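Local coordinates for protein mandelate racemase/muconate lactonizing enzyme (Roseovarius nubinhibens, PDB 2QDD) that is of unknown function but belongs to the mandelate racemase/muconate lactonizing enzyme family of the enolase superfamily and binds magnesium, at residues 57-62 and 196-201; 254-259 and 281-286. One frame throughout, in Å; residues are numbered along the deposited sequence.

From the N terminus, the chain first makes the antiparallel sheet of the N-terminal domain. Residues 57-62 follow strand 47-52, in the loop before helix 64-78. Contact 1 closes at 196-201, which starts on the last residue of barrel strand 192-196 and runs into the following loop, with 133 residues between its segments. It ties the N-terminal domain to the rim of the barrel near the magnesium site. Contact 2 opens later, at 254-259, and closes at 281-286 after 21 residues. It joins two outer helices of the barrel, 249-258 and 274-287. The two contacts follow in series; neither nests in nor crosses the other. The centres of contact 1 and contact 2 lie about 22 Å apart, and the two do not touch.

Contact 1 (57-62 and 196-201); sequences HSYLPA and DVNRAW
Tyr59 has CG anti to its backbone N (chi1 179°), which sets the ring beside its own carbonyl carbon. Arg199 bends its chain at chi3 (-81°), and this brings NH1 to Tyr59 O, next to that ring. The two meet at the seam between the N-terminal domain and the enolase-type barrel. Residues 57-62 belong to a loop of the first domain. Residues 196-201 leave the end of barrel strand 192-196 through a type I' turn from Val197 to Ala200. The main link is a hydrogen bond from Arg199 NH1 to Tyr59 O, 2.7 Å long and nearly straight at 173°. The donor lies in the carbonyl plane, on a lone pair. Tyr59 O in turn sits at the guanidinium edge, in its plane. Losing the guanidinium to an alanine here would probably leave Tyr59 O without this donor and weaken the tie between the two domains. Beyond the segments, Tyr59 OH hydrogen-bonds to Glu244 and Lys267. Glu244 and Asp196 bind magnesium in this protein, though no metal is bound in this chain. Asp196 OD1 also accepts from Asn198 N, an Asx turn. The Tyr59 ring stands steeply against the guanidinium plane, and Tyr59 CD1 lies 3.7 Å from Arg199 NH1.

Contact 2 (254-259 and 281-286); sequences AAWSRG and RDFGVS
Trp256 and Phe283 carry this contact between helices 249-258 and 274-287. The Trp256 side chain begins with its CB directed at the other helix. This CB sits at the edge of the Phe283 ring, near the ring plane. It is 3.7 Å from Phe283 CZ and slightly farther from Phe283 CE1. The next atom, Trp256 CG, is 3.8 Å from the same Phe283 CZ. Trp256 CD2 and CD1 run past Phe283 CZ at longer range, 4.2 and 4.4 Å. From there the rest of the indole diverges, and its tip at CH2 lies well away from the phenyl ring. The five-membered ring forms the face of an edge-to-face (T-shaped) pair with Phe283. The centroids are 5.6 Å apart and the planes stand at 82°.

Phe283 reaches the tryptophan with its far end. Its CG is anti to the backbone N (chi1 179°), and this extends the ring from its helix until CZ arrives at the tryptophan base. The same ring makes edge-to-face pairs with Trp289 and Phe249, so the contact is part of a wider aromatic cluster. The Trp256 side chain also packs on Trp289 of the same chain and on Asp227 of a fourth subunit. Leu253 of a third subunit packs on both Trp256 and Phe283. No hydrogen bond crosses between the segments.

The contact itself is aromatic packing between two outer helices of the beta/alpha barrel of the enolase superfamily, joined through strand 263-266 and the short helix 268-271. It lies away from the magnesium site and beside neighbouring subunits.

Contact 1 (57-62 and 196-201)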
loop_
_atom_site.group_PDB
_atom_site.type_symbol
_atom_site.label_atom_id
_atom_site.label_comp_id
_atom_site.label_asym_id
_atom_site.label_seq_id
_atom_site.Cartn_x
_atom_site.Cartn_y
_atom_site.Cartn_z
ATOM N N HIS A 57 -34.092 -19.959 5.920
ATOM C CA HIS A 57 -34.119 -18.545 5.559
ATOM C C HIS A 57 -33.107 -17.713 6.354
ATOM O O HIS A 57 -33.098 -16.491 6.241
ATOM C CB HIS A 57 -35.537 -17.972 5.701
ATOM C CG HIS A 57 -36.176 -18.238 7.029
ATOM N ND1 HIS A 57 -35.862 -17.520 8.164
ATOM C CD2 HIS A 57 -37.117 -19.138 7.402
ATOM C CE1 HIS A 57 -36.574 -17.974 9.181
ATOM N NE2 HIS A 57 -37.344 -18.954 8.746
ATOM N N SER A 58 -32.259 -18.380 7.141
ATOM C CA SER A 58 -31.315 -17.688 8.013
ATOM C C SER A 58 -29.858 -17.865 7.577
ATOM O O SER A 58 -28.974 -17.145 8.042
ATOM C CB SER A 58 -31.514 -18.117 9.473
ATOM O OG SER A 58 -30.761 -19.273 9.790
ATOM N N TYR A 59 -29.616 -18.814 6.676
ATOM C CA TYR A 59 -28.261 -19.173 6.256
ATOM C C TYR A 59 -27.615 -18.122 5.342
ATOM O O TYR A 59 -26.480 -17.704 5.575
ATOM C CB TYR A 59 -28.266 -20.554 5.585
ATOM C CG TYR A 59 -26.916 -21.022 5.093
ATOM C CD1 TYR A 59 -25.862 -21.247 5.977
ATOM C CD2 TYR A 59 -26.699 -21.253 3.740
ATOM C CE1 TYR A 59 -24.617 -21.672 5.518
ATOM C CE2 TYR A 59 -25.461 -21.674 3.269
ATOM C CZ TYR A 59 -24.426 -21.881 4.161
ATOM O OH TYR A 59 -23.202 -22.304 3.687
ATOM N N LEU A 60 -28.351 -17.713 4.312
ATOM C CA LEU A 60 -27.888 -16.771 3.302
ATOM C C LEU A 60 -29.040 -15.792 3.017
ATOM O O LEU A 60 -30.168 -16.038 3.458
ATOM C CB LEU A 60 -27.505 -17.530 2.019
ATOM C CG LEU A 60 -26.156 -18.248 1.974
ATOM C CD1 LEU A 60 -26.037 -19.043 0.696
ATOM C CD2 LEU A 60 -24.961 -17.311 2.152
ATOM N N PRO A 61 -28.768 -14.671 2.300
ATOM C CA PRO A 61 -29.865 -13.830 1.792
ATOM C C PRO A 61 -30.761 -14.524 0.770
ATOM O O PRO A 61 -30.681 -14.240 -0.431
ATOM C CB PRO A 61 -29.136 -12.643 1.150
ATOM C CG PRO A 61 -27.786 -12.655 1.748
ATOM C CD PRO A 61 -27.457 -14.085 1.971
ATOM N N ALA A 62 -31.623 -15.406 1.269
ATOM C CA ALA A 62 -32.393 -16.339 0.453
ATOM C C ALA A 62 -33.503 -16.953 1.299
ATOM O O ALA A 62 -33.281 -17.314 2.451
ATOM C CB ALA A 62 -31.491 -17.435 -0.087
ATOM N N ASP A 196 -15.047 -26.661 9.794
ATOM C CA ASP A 196 -16.055 -25.697 9.360
ATOM C C ASP A 196 -16.653 -24.974 10.567
ATOM O O ASP A 196 -17.316 -25.574 11.419
ATOM C CB ASP A 196 -17.141 -26.393 8.531
ATOM C CG ASP A 196 -18.210 -25.433 8.013
ATOM O OD1 ASP A 196 -17.983 -24.199 7.965
ATOM O OD2 ASP A 196 -19.295 -25.927 7.636
ATOM N N VAL A 197 -16.405 -23.671 10.611
ATOM C CA VAL A 197 -16.661 -22.841 11.780
ATOM C C VAL A 197 -18.036 -22.213 11.595
ATOM O O VAL A 197 -18.710 -21.869 12.573
ATOM C CB VAL A 197 -15.568 -21.744 11.900
ATOM C CG1 VAL A 197 -15.807 -20.832 13.078
ATOM C CG2 VAL A 197 -14.184 -22.376 11.996
ATOM N N ASN A 198 -18.437 -22.124 10.321
ATOM C CA ASN A 198 -19.627 -21.405 9.868
ATOM C C ASN A 198 -19.904 -20.090 10.564
ATOM O O ASN A 198 -20.959 -19.874 11.175
ATOM C CB ASN A 198 -20.863 -22.297 9.796
ATOM C CG ASN A 198 -21.563 -22.195 8.453
ATOM O OD1 ASN A 198 -21.758 -23.201 7.766
ATOM N ND2 ASN A 198 -21.940 -20.970 8.064
ATOM N N ARG A 199 -18.914 -19.201 10.450
ATOM C CA ARG A 199 -19.002 -17.792 10.875
ATOM C C ARG A 199 -19.178 -17.544 12.379
ATOM O O ARG A 199 -19.476 -16.425 12.792
ATOM C CB ARG A 199 -20.041 -17.010 10.056
ATOM C CG ARG A 199 -19.857 -17.112 8.554
ATOM C CD ARG A 199 -21.017 -16.499 7.807
ATOM N NE ARG A 199 -22.145 -17.424 7.740
ATOM C CZ ARG A 199 -23.281 -17.190 7.090
ATOM N NH1 ARG A 199 -24.238 -18.110 7.090
ATOM N NH2 ARG A 199 -23.461 -16.051 6.433
ATOM N N ALA A 200 -18.964 -18.576 13.190
ATOM C CA ALA A 200 -19.243 -18.512 14.625
ATOM C C ALA A 200 -18.163 -17.800 15.450
ATOM O O ALA A 200 -18.380 -17.499 16.622
ATOM C CB ALA A 200 -19.509 -19.906 15.179
ATOM N N TRP A 201 -17.007 -17.535 14.845
ATOM C CA TRP A 201 -15.936 -16.810 15.518
ATOM C C TRP A 201 -15.952 -15.311 15.223
ATOM O O TRP A 201 -16.395 -14.873 14.157
ATOM C CB TRP A 201 -14.577 -17.411 15.159
ATOM C CG TRP A 201 -14.335 -18.767 15.747
ATOM C CD1 TRP A 201 -14.993 -19.336 16.806
ATOM C CD2 TRP A 201 -13.356 -19.726 15.321
ATOM N NE1 TRP A 201 -14.483 -20.591 17.060
ATOM C CE2 TRP A 201 -13.483 -20.855 16.161
ATOM C CE3 TRP A 201 -12.395 -19.746 14.299
ATOM C CZ2 TRP A 201 -12.678 -21.986 16.017
ATOM C CZ3 TRP A 201 -11.590 -20.868 14.164
ATOM C CH2 TRP A 201 -11.742 -21.975 15.012
#

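Contact 2 (254-259 and 281-286)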
loop_
_atom_site.group_PDB
_atom_site.type_symbol
_atom_site.label_atom_id
_atom_site.label_comp_id
_atom_site.label_asym_id
_atom_site.label_seq_id
_atom_site.Cartn_x
_atom_site.Cartn_y
_atom_site.Cartn_z
ATOM N N ALA A 254 -12.082 -9.301 -4.874
ATOM C CA ALA A 254 -11.674 -8.712 -3.600
ATOM C C ALA A 254 -10.902 -9.677 -2.710
ATOM O O ALA A 254 -9.874 -9.301 -2.149
ATOM C CB ALA A 254 -12.887 -8.157 -2.856
ATOM N N ALA A 255 -11.397 -10.909 -2.582
ATOM C CA ALA A 255 -10.721 -11.952 -1.796
ATOM C C ALA A 255 -9.325 -12.241 -2.339
ATOM O O ALA A 255 -8.371 -12.391 -1.573
ATOM C CB ALA A 255 -11.557 -13.236 -1.773
ATOM N N TRP A 256 -9.218 -12.297 -3.667
ATOM C CA TRP A 256 -7.951 -12.544 -4.347
ATOM C C TRP A 256 -6.898 -11.442 -4.106
ATOM O O TRP A 256 -5.750 -11.745 -3.770
ATOM C CB TRP A 256 -8.169 -12.774 -5.853
ATOM C CG TRP A 256 -6.879 -12.846 -6.590
ATOM C CD1 TRP A 256 -6.027 -13.913 -6.650
ATOM C CD2 TRP A 256 -6.253 -11.789 -7.325
ATOM N NE1 TRP A 256 -4.917 -13.590 -7.397
ATOM C CE2 TRP A 256 -5.028 -12.291 -7.817
ATOM C CE3 TRP A 256 -6.609 -10.464 -7.613
ATOM C CZ2 TRP A 256 -4.160 -11.518 -8.595
ATOM C CZ3 TRP A 256 -5.741 -9.691 -8.383
ATOM C CH2 TRP A 256 -4.530 -10.222 -8.863
ATOM N N SER A 257 -7.295 -10.182 -4.282
ATOM C CA SER A 257 -6.370 -9.057 -4.159
ATOM C C SER A 257 -5.937 -8.740 -2.724
ATOM O O SER A 257 -4.887 -8.136 -2.519
ATOM C CB SER A 257 -6.920 -7.806 -4.855
ATOM O OG SER A 257 -8.179 -7.440 -4.330
ATOM N N ARG A 258 -6.740 -9.152 -1.742
ATOM C CA ARG A 258 -6.370 -9.050 -0.326
ATOM C C ARG A 258 -5.487 -10.212 0.135
ATOM O O ARG A 258 -4.885 -10.141 1.202
ATOM C CB ARG A 258 -7.615 -9.000 0.566
ATOM C CG ARG A 258 -8.413 -7.716 0.504
ATOM C CD ARG A 258 -9.833 -7.970 0.986
ATOM N NE ARG A 258 -10.529 -6.744 1.373
ATOM C CZ ARG A 258 -10.503 -6.212 2.593
ATOM N NH1 ARG A 258 -11.173 -5.094 2.837
ATOM N NH2 ARG A 258 -9.805 -6.787 3.569
ATOM N N GLY A 259 -5.430 -11.281 -0.657
ATOM C CA GLY A 259 -4.776 -12.531 -0.247
ATOM C C GLY A 259 -5.475 -13.249 0.898
ATOM O O GLY A 259 -4.825 -13.837 1.760
ATOM N N ARG A 281 -15.346 -20.368 -11.149
ATOM C CA ARG A 281 -14.538 -21.586 -11.243
ATOM C C ARG A 281 -13.282 -21.366 -12.076
ATOM O O ARG A 281 -12.180 -21.731 -11.658
ATOM C CB ARG A 281 -15.364 -22.733 -11.843
ATOM C CG ARG A 281 -14.734 -24.122 -11.667
ATOM C CD ARG A 281 -13.843 -24.527 -12.843
ATOM N NE ARG A 281 -14.504 -24.435 -14.153
ATOM C CZ ARG A 281 -15.237 -25.403 -14.696
ATOM N NH1 ARG A 281 -15.438 -26.537 -14.039
ATOM N NH2 ARG A 281 -15.777 -25.238 -15.900
ATOM N N ASP A 282 -13.468 -20.785 -13.258
ATOM C CA ASP A 282 -12.386 -20.480 -14.181
ATOM C C ASP A 282 -11.403 -19.451 -13.617
ATOM O O ASP A 282 -10.196 -19.560 -13.838
ATOM C CB ASP A 282 -12.963 -19.976 -15.509
ATOM C CG ASP A 282 -13.619 -21.091 -16.340
ATOM O OD1 ASP A 282 -13.588 -22.284 -15.938
ATOM O OD2 ASP A 282 -14.163 -20.764 -17.415
ATOM N N PHE A 283 -11.925 -18.456 -12.903
ATOM C CA PHE A 283 -11.087 -17.518 -12.160
ATOM C C PHE A 283 -10.227 -18.247 -11.125
ATOM O O PHE A 283 -9.025 -18.004 -11.042
ATOM C CB PHE A 283 -11.928 -16.421 -11.490
ATOM C CG PHE A 283 -11.113 -15.444 -10.682
ATOM C CD1 PHE A 283 -11.117 -15.495 -9.294
ATOM C CD2 PHE A 283 -10.339 -14.480 -11.311
ATOM C CE1 PHE A 283 -10.362 -14.604 -8.542
ATOM C CE2 PHE A 283 -9.579 -13.582 -10.567
ATOM C CZ PHE A 283 -9.591 -13.644 -9.183
ATOM N N GLY A 284 -10.851 -19.144 -10.359
ATOM C CA GLY A 284 -10.157 -19.951 -9.352
ATOM C C GLY A 284 -9.029 -20.809 -9.896
ATOM O O GLY A 284 -7.965 -20.900 -9.286
ATOM N N VAL A 285 -9.269 -21.437 -11.042
ATOM C CA VAL A 285 -8.247 -22.173 -11.785
ATOM C C VAL A 285 -7.060 -21.271 -12.155
ATOM O O VAL A 285 -5.903 -21.654 -11.951
ATOM C CB VAL A 285 -8.860 -22.840 -13.053
ATOM C CG1 VAL A 285 -7.772 -23.379 -13.994
ATOM C CG2 VAL A 285 -9.831 -23.951 -12.657
ATOM N N SER A 286 -7.353 -20.071 -12.660
ATOM C CA SER A 286 -6.329 -19.110 -13.081
ATOM C C SER A 286 -5.412 -18.627 -11.955
ATOM O O SER A 286 -4.248 -18.309 -12.199
ATOM C CB SER A 286 -6.974 -17.906 -13.770
ATOM O OG SER A 286 -7.765 -18.321 -14.868
#